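Local coordinates for type IV secretion system protein VirB11 (Brucella suis, PDB 2GZA) that forms a hexameric cytoplasmic ATPase that binds and hydrolyses ATP for the VirB type IV secretion system, a virulence machinery of the bacterium, at residues I314-L317 with L318-V322; P347-K350 with R351-L355; E290-F293 with E294-L298; R169-Q173 with L174-I178; E265-D268 with F269-A273. All blocks are in the same frame, centred on the assembly; numbering follows the deposited sequence.

In the fold
All five contacts lie in the part of the chain that carries the nucleotide-binding P-loop. Contact 1, on helix 311-321, is the hub: its centre is about 10 Å from those of contacts 2 and 5 and about 11 Å from that of contact 3, to which Arg315 NH1 reaches in a salt bridge with Glu294 OE1 (3.2 Å). Contact 4 lies about 17 Å from contact 1, centre to centre, and leads into strand 178-182. That strand runs to the predicted ATP site, where P-loop amides appear to hold a sulfate. The Thr292 side chain in contact 3 is about 7 Å from Gly182, and that of Ile178 in contact 4 about 10 Å from that of Lys188.

Contact 1 of 5, residues I314-L317 with L318-V322; sequences IRRL and LYLVV
Helix 311-321 of the ATPase domain closes here, and Arg315 and Tyr319, one turn apart on it, make its main side-chain bond. Arg315 NH2 donates to Tyr319 OH at 2.9 Å, with an N-H...O angle of 145°. The hydroxyl lies at the edge of the guanidinium, slightly tilted from its plane, and the guanidinium and phenol planes stand 61° apart, so the two groups meet at the hydroxyl without stacking. Arg315 starts away from the following turn; bends at chi2 and chi3 fold its chain back until the tip meets the phenol. Its other terminal nitrogen, NH1, is held by Glu294 of helix 289-300 in the same chain and by Tyr311 OH. On another side of the helix Ile314 and Leu318 lie alongside each other and point the same way, CG2 to CD2 at 3.8 Å. Arg316 crosses Leu320 at a slant, its NE 3.8 Å from Leu320 CD1, but its charge is spent elsewhere, in a salt bridge from NE to Glu294 of the second subunit. The backbone bonds from Leu318 N to Ile314 O and from Leu320 N to Arg316 O, both 3.0 Å, are regular; the bond from Val321 N to Leu317 O, 3.1 Å, is weak, and Val322 leaves the helix. Leu317 and Leu318 pack on Ile270 of helix 265-274, Ile314 on Val300 of helix 289-300, and Tyr319 and Leu320 meet helix 347-355, while Leu317 also touches Leu298 of the second subunit.

Contact 2 of 5, residues P347-K350 with R351-L355; sequences PNTK and RALSL
From Pro347 to Ser354 the backbone makes successive i to i+4 bonds: Arg351 N to Pro347 O (2.7 Å), Ala352 N to Asn348 O (3.0 Å), Leu353 N to Thr349 O (3.0 Å) and Ser354 N to Lys350 O (3.0 Å). They build the short alpha helix 347-355, the last helix of the modelled chain, which follows strand 339-345. Thr349 and Leu353 run side by side, the threonine methyl CG2 3.8 Å from Leu353 CD2. A chi1 of -56° sets Thr349 OG1 beside the backbone N, where it bonds Asp346 just before the helix, and leaves CG2 opposite the N, turned to Leu353. Lys350 runs extended away from the helix to a salt bridge between its NZ and Asp323. Arg351 instead curls, and its NE and NH2 make weak hydrogen bonds to the carbonyls of Ser147 and Lys146. Leu353 also packs on Tyr319 of helix 311-321. Ser354 turns its hydroxyl back over the helix, chi1 62° setting OG between the backbone N and the carbonyl carbon: OG lies 3.0 Å from Lys350 O and 2.9 Å from Arg351 O, two carbonyls within reach of its one proton.

Contact 3 of 5, residues E290-F293 with E294-L298; sequences ELTF and ERLAL
The Phe293 ring and the Glu294 carboxylate are the flat groups of this turn of helix 289-300, and they leave it in different directions. The ring meets Trp344 edge-to-face and Tyr319 with the planes at about 50°. The carboxylate folds back at chi2 (71°) beside the preceding turn, which leaves OE2 3.8 Å from Glu290 O and 4.9 Å from Glu290 OE2, two acidic ends near each other but not in contact. Its OE1 forms a salt bridge with Arg315 of the same chain. Within the helix Phe293 offers its carbonyl, which takes the bond from Ala297 N at 3.1 Å. One turn apart, the methyl CG2 of Thr292 lies beside the methyl CD1 of Leu296 at 4.0 Å, both side chains heading the same way. A chi1 of -51° puts Thr292 OG1 beside the backbone N, from where it bonds Ser288 O, and leaves CG2 opposite the N, facing Leu296. The carbonyls of Leu291 and Thr292 accept the amides of Arg295 and Leu296, both at 2.8 Å. The alkyl part of Arg295 passes Leu291 O before the chain leaves the helix for His285 O, which NH1 bonds. Thr292, Phe293 and Leu296 thus face their own domain, while Glu290, Glu294, Arg295 and Leu298 stand at the interface with the third subunit. There Arg316 of the third subunit makes a long, weak ion pair with Glu294 OE2; together with Arg315 it would probably ease the like charges of the two glutamates.

Contact 4 of 5, residues R169-Q173 with L174-I178; sequences RRAVQ and LERVI
Leu174, Ala171 and Ile178 carry this contact, where helix 164-173 ends and the chain turns back toward strand 178-182. Leu174 lays its two methyls over one face of the Arg170 guanidinium, CD1 being 3.4 Å from NH2. Arg170 reaches there by doubling back along its chain, and its NE forms a salt bridge with Glu154. Leu174 N bonds Arg170 O at 2.7 Å, the last regular i to i+4 link. Beyond it the carbonyl oxygen of Leu174 is gripped side-on by Arg176 NE (3.0 Å) and NH2 (2.9 Å). This oxygen lies in the guanidinium plane; NH2 comes nearly end-on to the C=O, NE from above the carbonyl plane. Ala171 works on both levels: its carbonyl takes Arg176 N at 2.8 Å, and its CB touches Arg176 CG and, at 4.0 Å, Ile178 CD1. That methyl of Ile178 is wedged back against the helix, 3.6 Å from Val172 CG2, the two side chains crossing at about a right angle, and Leu195 of helix 188-196 packs on both. Val172 O receives a weak bond from Glu175 N at 3.1 Å and a hydrogen bond from Arg255 NH2. With its positive phi (58°) and the bonds of Arg176 N to Ala171 O and Glu175 N to Val172 O, Glu175 is the C-prime residue of a Schellman motif, which ends the helix and turns the chain into the strand leading to the P-loop.

Contact 5 of 5, residues E265-D268 with F269-A273; sequences EAYD and FINVA
Tyr267 and Asn271, one turn apart, project in parallel from the helix, with the ring and amide planes 79° apart. The amide nitrogen does the touching: Asn271 ND2 is 3.4 Å from Tyr267 CE2 and 3.5 Å from CZ, approaching the ring obliquely. Tyr267 has CG opposite its own backbone N, chi1 -179°, which swings the ring out from the helix and along it to the amide. The other end of that amide, OD1, bonds Arg295 of the second subunit, so the nitrogen is the part turned to the ring. Elsewhere the side chains meet the backbone, as where Ile270 CG1 rests 3.4 Å from Ala266 O. The helix is drawn together by Phe269 N to Glu265 O (2.7 Å), Ile270 N to Ala266 O (3.0 Å) and Val272 N to Asp268 O (2.8 Å). Ile270 packs on Leu317, Leu318 and Val300, while Asp268 faces helix 241-248 and makes a long, weak ion pair with Arg246. Helix 265-274 connects strands 255-258 and 281-285 of the P-loop NTPase fold, with the Tyr267-Asn271 side at the subunit interface of the hexamer.

Contact 1 of 5, residues I314-L317 with L318-V322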
# COMPACT_ATOMS: atom_id res chain seq x y z
N ILE C 314 -10.74 -11.53 -3.24
CA ILE C 314 -11.48 -12.17 -2.16
C ILE C 314 -12.90 -12.50 -2.64
O ILE C 314 -13.37 -13.63 -2.50
CB ILE C 314 -11.52 -11.26 -0.89
CG1 ILE C 314 -10.11 -11.10 -0.32
CG2 ILE C 314 -12.48 -11.83 0.16
CD1 ILE C 314 -9.96 -10.02 0.72
N ARG C 315 -13.55 -11.51 -3.25
CA ARG C 315 -14.89 -11.67 -3.78
C ARG C 315 -14.95 -12.69 -4.91
O ARG C 315 -15.95 -13.38 -5.08
CB ARG C 315 -15.45 -10.32 -4.26
CG ARG C 315 -15.79 -9.33 -3.13
CD ARG C 315 -16.78 -9.91 -2.11
NE ARG C 315 -18.09 -10.15 -2.71
CZ ARG C 315 -19.12 -9.31 -2.65
NH1 ARG C 315 -19.02 -8.16 -1.98
NH2 ARG C 315 -20.25 -9.62 -3.25
N ARG C 316 -13.89 -12.78 -5.69
CA ARG C 316 -13.80 -13.79 -6.72
C ARG C 316 -13.61 -15.19 -6.13
O ARG C 316 -14.21 -16.15 -6.62
CB ARG C 316 -12.69 -13.44 -7.71
CG ARG C 316 -12.39 -14.51 -8.73
CD ARG C 316 -10.90 -14.67 -8.79
NE ARG C 316 -10.40 -15.47 -9.91
CZ ARG C 316 -10.44 -15.12 -11.18
NH1 ARG C 316 -10.98 -13.99 -11.53
NH2 ARG C 316 -9.94 -15.91 -12.11
N LEU C 317 -12.79 -15.31 -5.09
CA LEU C 317 -12.59 -16.58 -4.42
C LEU C 317 -13.88 -17.12 -3.82
O LEU C 317 -14.16 -18.31 -3.93
CB LEU C 317 -11.49 -16.48 -3.35
CG LEU C 317 -10.10 -16.96 -3.78
CD1 LEU C 317 -10.15 -18.37 -4.41
CD2 LEU C 317 -9.47 -16.01 -4.74
N LEU C 318 -14.65 -16.24 -3.20
CA LEU C 318 -15.95 -16.60 -2.65
C LEU C 318 -16.90 -17.17 -3.70
O LEU C 318 -17.59 -18.16 -3.45
CB LEU C 318 -16.61 -15.39 -1.96
CG LEU C 318 -16.43 -15.13 -0.46
CD1 LEU C 318 -15.80 -16.31 0.27
CD2 LEU C 318 -15.64 -13.88 -0.21
N TYR C 319 -16.92 -16.55 -4.88
CA TYR C 319 -17.77 -17.00 -5.97
C TYR C 319 -17.32 -18.31 -6.61
O TYR C 319 -18.15 -19.06 -7.11
CB TYR C 319 -17.93 -15.92 -7.04
CG TYR C 319 -18.74 -14.71 -6.62
CD1 TYR C 319 -18.36 -13.42 -6.99
CD2 TYR C 319 -19.90 -14.84 -5.85
CE1 TYR C 319 -19.09 -12.31 -6.61
CE2 TYR C 319 -20.64 -13.73 -5.46
CZ TYR C 319 -20.23 -12.47 -5.85
OH TYR C 319 -20.96 -11.36 -5.47
N LEU C 320 -16.02 -18.57 -6.59
CA LEU C 320 -15.47 -19.81 -7.12
C LEU C 320 -15.73 -20.99 -6.20
O LEU C 320 -15.80 -22.13 -6.64
CB LEU C 320 -13.98 -19.65 -7.37
CG LEU C 320 -13.59 -18.81 -8.58
CD1 LEU C 320 -12.11 -18.54 -8.57
CD2 LEU C 320 -13.99 -19.48 -9.89
N VAL C 321 -15.88 -20.69 -4.92
CA VAL C 321 -15.91 -21.69 -3.86
C VAL C 321 -17.33 -21.92 -3.34
O VAL C 321 -17.69 -23.05 -3.02
CB VAL C 321 -14.95 -21.26 -2.73
CG1 VAL C 321 -15.41 -21.76 -1.38
CG2 VAL C 321 -13.55 -21.72 -3.05
N VAL C 322 -18.13 -20.87 -3.26
CA VAL C 322 -19.47 -20.96 -2.67
C VAL C 322 -20.52 -21.10 -3.76
O VAL C 322 -20.71 -20.18 -4.56
CB VAL C 322 -19.81 -19.72 -1.77
CG1 VAL C 322 -21.24 -19.80 -1.26
CG2 VAL C 322 -18.85 -19.63 -0.59

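Contact 2 of 5, residues P347-K350 with R351-L355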
# COMPACT_ATOMS: atom_id res chain seq x y z
N PRO C 347 -24.02 -20.50 -11.19
CA PRO C 347 -22.89 -21.25 -11.74
C PRO C 347 -22.31 -20.57 -12.98
O PRO C 347 -21.16 -20.81 -13.35
CB PRO C 347 -23.50 -22.60 -12.11
CG PRO C 347 -24.95 -22.34 -12.26
CD PRO C 347 -25.29 -21.24 -11.31
N ASN C 348 -23.12 -19.72 -13.59
CA ASN C 348 -22.73 -18.91 -14.73
C ASN C 348 -21.67 -17.85 -14.40
O ASN C 348 -20.90 -17.47 -15.26
CB ASN C 348 -23.96 -18.23 -15.35
CG ASN C 348 -24.65 -19.10 -16.39
OD1 ASN C 348 -24.08 -19.40 -17.44
ND2 ASN C 348 -25.88 -19.50 -16.11
N THR C 349 -21.64 -17.37 -13.16
CA THR C 349 -20.62 -16.41 -12.78
C THR C 349 -19.41 -17.16 -12.27
O THR C 349 -18.27 -16.79 -12.56
CB THR C 349 -21.16 -15.33 -11.78
OG1 THR C 349 -22.30 -14.68 -12.36
CG2 THR C 349 -20.10 -14.26 -11.49
N LYS C 350 -19.66 -18.21 -11.51
CA LYS C 350 -18.60 -19.14 -11.20
C LYS C 350 -17.89 -19.45 -12.53
O LYS C 350 -16.67 -19.36 -12.61
CB LYS C 350 -19.18 -20.41 -10.56
CG LYS C 350 -18.14 -21.37 -10.08
CD LYS C 350 -18.79 -22.48 -9.30
CE LYS C 350 -17.81 -23.61 -9.10
NZ LYS C 350 -18.15 -24.39 -7.91
N ARG C 351 -18.66 -19.75 -13.57
CA ARG C 351 -18.12 -20.13 -14.88
C ARG C 351 -17.29 -19.03 -15.52
O ARG C 351 -16.08 -19.18 -15.67
CB ARG C 351 -19.25 -20.54 -15.82
CG ARG C 351 -18.81 -21.44 -16.96
CD ARG C 351 -18.70 -22.89 -16.51
NE ARG C 351 -17.51 -23.53 -17.06
CZ ARG C 351 -16.41 -23.81 -16.37
NH1 ARG C 351 -16.34 -23.54 -15.08
NH2 ARG C 351 -15.38 -24.38 -16.99
N ALA C 352 -17.96 -17.93 -15.88
CA ALA C 352 -17.30 -16.79 -16.49
C ALA C 352 -15.97 -16.50 -15.79
O ALA C 352 -14.91 -16.58 -16.41
CB ALA C 352 -18.21 -15.58 -16.48
N LEU C 353 -16.05 -16.21 -14.49
CA LEU C 353 -14.90 -15.95 -13.63
C LEU C 353 -13.77 -16.97 -13.77
O LEU C 353 -12.63 -16.59 -14.02
CB LEU C 353 -15.35 -15.89 -12.17
CG LEU C 353 -15.65 -14.56 -11.47
CD1 LEU C 353 -16.25 -13.49 -12.38
CD2 LEU C 353 -16.57 -14.84 -10.29
N SER C 354 -14.08 -18.25 -13.60
CA SER C 354 -13.05 -19.30 -13.64
C SER C 354 -12.44 -19.45 -15.02
O SER C 354 -11.39 -20.08 -15.19
CB SER C 354 -13.62 -20.64 -13.17
OG SER C 354 -14.67 -21.08 -14.00
N LEU C 355 -13.09 -18.85 -16.01
CA LEU C 355 -12.67 -18.94 -17.40
C LEU C 355 -12.09 -17.61 -17.86
O LEU C 355 -11.54 -17.51 -18.97
CB LEU C 355 -13.88 -19.31 -18.25
CG LEU C 355 -13.79 -20.51 -19.19
CD1 LEU C 355 -13.58 -21.80 -18.41
CD2 LEU C 355 -15.06 -20.59 -20.01

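Contact 3 of 5, residues E290-F293 with E294-L298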
# COMPACT_ATOMS: atom_id res chain seq x y z
N GLU C 290 -26.67 -11.31 -0.40
CA GLU C 290 -25.60 -10.43 -0.85
C GLU C 290 -24.76 -9.97 0.32
O GLU C 290 -23.55 -9.81 0.21
CB GLU C 290 -26.11 -9.26 -1.69
CG GLU C 290 -26.67 -8.05 -0.95
CD GLU C 290 -26.93 -6.88 -1.89
OE1 GLU C 290 -28.01 -6.25 -1.79
OE2 GLU C 290 -26.07 -6.58 -2.74
N LEU C 291 -25.41 -9.82 1.46
CA LEU C 291 -24.74 -9.47 2.70
C LEU C 291 -23.91 -10.62 3.27
O LEU C 291 -22.98 -10.39 4.04
CB LEU C 291 -25.75 -8.95 3.73
CG LEU C 291 -26.28 -7.51 3.57
CD1 LEU C 291 -27.49 -7.25 4.48
CD2 LEU C 291 -25.22 -6.46 3.81
N THR C 292 -24.24 -11.86 2.88
CA THR C 292 -23.41 -13.02 3.22
C THR C 292 -22.02 -12.88 2.59
O THR C 292 -21.03 -12.87 3.31
CB THR C 292 -24.06 -14.34 2.79
OG1 THR C 292 -25.40 -14.39 3.27
CG2 THR C 292 -23.28 -15.51 3.32
N PHE C 293 -21.96 -12.74 1.27
CA PHE C 293 -20.68 -12.59 0.58
C PHE C 293 -19.95 -11.36 1.10
O PHE C 293 -18.73 -11.36 1.25
CB PHE C 293 -20.88 -12.50 -0.94
CG PHE C 293 -21.20 -13.82 -1.58
CD1 PHE C 293 -20.21 -14.77 -1.76
CD2 PHE C 293 -22.49 -14.10 -1.98
CE1 PHE C 293 -20.50 -16.00 -2.36
CE2 PHE C 293 -22.80 -15.32 -2.57
CZ PHE C 293 -21.80 -16.27 -2.76
N GLU C 294 -20.73 -10.32 1.39
CA GLU C 294 -20.22 -9.08 1.96
C GLU C 294 -19.52 -9.32 3.30
O GLU C 294 -18.40 -8.86 3.52
CB GLU C 294 -21.37 -8.09 2.13
CG GLU C 294 -21.03 -6.65 1.87
CD GLU C 294 -20.80 -6.34 0.40
OE1 GLU C 294 -19.71 -5.82 0.07
OE2 GLU C 294 -21.70 -6.61 -0.43
N ARG C 295 -20.19 -10.06 4.18
CA ARG C 295 -19.64 -10.40 5.49
C ARG C 295 -18.52 -11.44 5.46
O ARG C 295 -17.61 -11.37 6.28
CB ARG C 295 -20.74 -10.84 6.45
CG ARG C 295 -21.60 -9.70 6.95
CD ARG C 295 -22.22 -9.99 8.29
NE ARG C 295 -21.24 -9.91 9.37
CZ ARG C 295 -20.93 -10.90 10.19
NH1 ARG C 295 -21.53 -12.08 10.09
NH2 ARG C 295 -20.03 -10.70 11.14
N LEU C 296 -18.59 -12.39 4.53
CA LEU C 296 -17.54 -13.39 4.37
C LEU C 296 -16.22 -12.75 3.95
O LEU C 296 -15.15 -13.16 4.40
CB LEU C 296 -17.94 -14.47 3.36
CG LEU C 296 -19.10 -15.39 3.76
CD1 LEU C 296 -19.44 -16.35 2.64
CD2 LEU C 296 -18.81 -16.14 5.05
N ALA C 297 -16.33 -11.74 3.10
CA ALA C 297 -15.17 -10.98 2.63
C ALA C 297 -14.48 -10.23 3.77
O ALA C 297 -13.26 -10.19 3.82
CB ALA C 297 -15.58 -10.01 1.53
N LEU C 298 -15.27 -9.67 4.68
CA LEU C 298 -14.74 -9.01 5.87
C LEU C 298 -14.04 -9.99 6.81
O LEU C 298 -13.05 -9.65 7.46
CB LEU C 298 -15.85 -8.26 6.61
CG LEU C 298 -16.27 -6.83 6.23
CD1 LEU C 298 -16.06 -6.47 4.76
CD2 LEU C 298 -17.71 -6.56 6.67

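Contact 4 of 5, residues R169-Q173 with L174-I178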
# COMPACT_ATOMS: atom_id res chain seq x y z
N ARG C 169 -32.10 -30.46 -1.72
CA ARG C 169 -31.76 -31.89 -1.67
C ARG C 169 -30.75 -32.26 -2.75
O ARG C 169 -29.74 -32.92 -2.47
CB ARG C 169 -33.00 -32.78 -1.80
CG ARG C 169 -32.65 -34.27 -1.93
CD ARG C 169 -33.86 -35.17 -2.02
NE ARG C 169 -34.48 -35.36 -0.72
CZ ARG C 169 -35.69 -34.92 -0.38
NH1 ARG C 169 -36.45 -34.27 -1.26
NH2 ARG C 169 -36.15 -35.16 0.83
N ARG C 170 -31.01 -31.83 -3.98
CA ARG C 170 -30.10 -32.11 -5.08
C ARG C 170 -28.74 -31.47 -4.89
O ARG C 170 -27.72 -32.11 -5.15
CB ARG C 170 -30.71 -31.70 -6.43
CG ARG C 170 -31.76 -32.67 -6.98
CD ARG C 170 -31.21 -34.08 -7.21
NE ARG C 170 -30.39 -34.18 -8.42
CZ ARG C 170 -29.40 -35.06 -8.61
NH1 ARG C 170 -29.08 -35.93 -7.66
NH2 ARG C 170 -28.73 -35.05 -9.75
N ALA C 171 -28.73 -30.22 -4.42
CA ALA C 171 -27.48 -29.49 -4.18
C ALA C 171 -26.56 -30.23 -3.22
O ALA C 171 -25.35 -30.30 -3.46
CB ALA C 171 -27.77 -28.09 -3.67
N VAL C 172 -27.13 -30.80 -2.16
CA VAL C 172 -26.37 -31.60 -1.19
C VAL C 172 -25.88 -32.91 -1.82
O VAL C 172 -24.75 -33.33 -1.58
CB VAL C 172 -27.20 -31.92 0.09
CG1 VAL C 172 -26.39 -32.77 1.04
CG2 VAL C 172 -27.66 -30.64 0.79
N GLN C 173 -26.73 -33.53 -2.63
CA GLN C 173 -26.41 -34.79 -3.30
C GLN C 173 -25.34 -34.58 -4.34
O GLN C 173 -24.47 -35.43 -4.54
CB GLN C 173 -27.65 -35.38 -3.96
CG GLN C 173 -28.68 -35.91 -2.98
CD GLN C 173 -29.97 -36.37 -3.63
OE1 GLN C 173 -30.78 -37.05 -3.00
NE2 GLN C 173 -30.16 -36.01 -4.89
N LEU C 174 -25.40 -33.42 -4.98
CA LEU C 174 -24.44 -33.00 -5.99
C LEU C 174 -23.24 -32.28 -5.39
O LEU C 174 -22.44 -31.67 -6.10
CB LEU C 174 -25.13 -32.09 -7.02
CG LEU C 174 -25.64 -32.67 -8.35
CD1 LEU C 174 -25.77 -34.19 -8.34
CD2 LEU C 174 -26.96 -32.00 -8.74
N GLU C 175 -23.12 -32.35 -4.06
CA GLU C 175 -21.95 -31.88 -3.33
C GLU C 175 -21.61 -30.40 -3.55
O GLU C 175 -20.44 -30.02 -3.54
CB GLU C 175 -20.74 -32.78 -3.62
CG GLU C 175 -20.95 -34.21 -3.14
CD GLU C 175 -19.88 -35.17 -3.63
OE1 GLU C 175 -19.09 -34.79 -4.53
OE2 GLU C 175 -19.84 -36.31 -3.12
N ARG C 176 -22.63 -29.58 -3.75
CA ARG C 176 -22.45 -28.13 -3.82
C ARG C 176 -22.06 -27.59 -2.46
O ARG C 176 -22.52 -28.08 -1.43
CB ARG C 176 -23.74 -27.43 -4.26
CG ARG C 176 -24.35 -27.86 -5.59
CD ARG C 176 -23.42 -27.66 -6.77
NE ARG C 176 -22.62 -28.86 -7.02
CZ ARG C 176 -21.49 -28.89 -7.71
NH1 ARG C 176 -20.99 -27.78 -8.24
NH2 ARG C 176 -20.84 -30.04 -7.87
N VAL C 177 -21.20 -26.57 -2.45
CA VAL C 177 -20.85 -25.88 -1.21
C VAL C 177 -22.01 -24.96 -0.85
O VAL C 177 -22.39 -24.09 -1.64
CB VAL C 177 -19.55 -25.08 -1.35
CG1 VAL C 177 -19.28 -24.27 -0.08
CG2 VAL C 177 -18.40 -26.00 -1.65
N ILE C 178 -22.57 -25.17 0.33
CA ILE C 178 -23.78 -24.47 0.76
C ILE C 178 -23.53 -23.67 2.03
O ILE C 178 -23.05 -24.21 3.03
CB ILE C 178 -24.96 -25.44 0.97
CG1 ILE C 178 -25.23 -26.23 -0.31
CG2 ILE C 178 -26.22 -24.68 1.42
CD1 ILE C 178 -25.99 -27.53 -0.09

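Contact 5 of 5, residues E265-D268 with F269-A273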
# COMPACT_ATOMS: atom_id res chain seq x y z
N GLU C 265 -11.10 -17.80 9.90
CA GLU C 265 -11.27 -19.16 9.34
C GLU C 265 -11.80 -19.12 7.92
O GLU C 265 -11.55 -20.05 7.14
CB GLU C 265 -12.25 -20.02 10.14
CG GLU C 265 -12.46 -19.63 11.56
CD GLU C 265 -13.35 -18.44 11.69
OE1 GLU C 265 -14.53 -18.51 11.28
OE2 GLU C 265 -12.85 -17.43 12.22
N ALA C 266 -12.55 -18.07 7.59
CA ALA C 266 -13.15 -17.93 6.26
C ALA C 266 -12.13 -18.15 5.16
O ALA C 266 -12.44 -18.72 4.13
CB ALA C 266 -13.81 -16.58 6.10
N TYR C 267 -10.90 -17.69 5.40
CA TYR C 267 -9.82 -17.84 4.43
C TYR C 267 -9.34 -19.29 4.32
O TYR C 267 -9.08 -19.79 3.22
CB TYR C 267 -8.66 -16.92 4.77
CG TYR C 267 -7.50 -16.99 3.80
CD1 TYR C 267 -7.51 -16.25 2.63
CD2 TYR C 267 -6.41 -17.81 4.04
CE1 TYR C 267 -6.45 -16.31 1.74
CE2 TYR C 267 -5.35 -17.89 3.15
CZ TYR C 267 -5.38 -17.13 2.00
OH TYR C 267 -4.33 -17.19 1.10
N ASP C 268 -9.22 -19.96 5.46
CA ASP C 268 -8.87 -21.37 5.48
C ASP C 268 -9.99 -22.18 4.84
O ASP C 268 -9.71 -23.13 4.12
CB ASP C 268 -8.60 -21.82 6.90
CG ASP C 268 -7.50 -21.02 7.55
OD1 ASP C 268 -7.82 -20.04 8.27
OD2 ASP C 268 -6.31 -21.36 7.34
N PHE C 269 -11.24 -21.79 5.08
CA PHE C 269 -12.40 -22.44 4.48
C PHE C 269 -12.28 -22.39 2.96
O PHE C 269 -12.42 -23.41 2.28
CB PHE C 269 -13.70 -21.76 4.92
CG PHE C 269 -14.95 -22.46 4.44
CD1 PHE C 269 -15.48 -23.53 5.14
CD2 PHE C 269 -15.59 -22.03 3.28
CE1 PHE C 269 -16.63 -24.17 4.69
CE2 PHE C 269 -16.73 -22.66 2.83
CZ PHE C 269 -17.26 -23.74 3.54
N ILE C 270 -12.02 -21.19 2.43
CA ILE C 270 -11.83 -20.98 1.00
C ILE C 270 -10.74 -21.87 0.47
O ILE C 270 -10.87 -22.47 -0.60
CB ILE C 270 -11.50 -19.49 0.69
CG1 ILE C 270 -12.75 -18.63 0.78
CG2 ILE C 270 -10.88 -19.34 -0.71
CD1 ILE C 270 -12.46 -17.13 0.70
N ASN C 271 -9.66 -22.00 1.21
CA ASN C 271 -8.56 -22.83 0.74
C ASN C 271 -8.80 -24.30 0.87
O ASN C 271 -8.28 -25.08 0.06
CB ASN C 271 -7.24 -22.48 1.40
CG ASN C 271 -6.38 -21.63 0.51
OD1 ASN C 271 -6.12 -21.98 -0.65
ND2 ASN C 271 -5.95 -20.48 1.02
N VAL C 272 -9.57 -24.71 1.87
CA VAL C 272 -9.94 -26.11 1.99
C VAL C 272 -10.83 -26.48 0.79
O VAL C 272 -10.61 -27.49 0.12
CB VAL C 272 -10.65 -26.38 3.32
CG1 VAL C 272 -11.35 -27.73 3.30
CG2 VAL C 272 -9.64 -26.31 4.47
N ALA C 273 -11.81 -25.63 0.51
CA ALA C 273 -12.77 -25.86 -0.56
C ALA C 273 -12.13 -25.79 -1.95
O ALA C 273 -12.46 -26.59 -2.83
CB ALA C 273 -13.92 -24.87 -0.48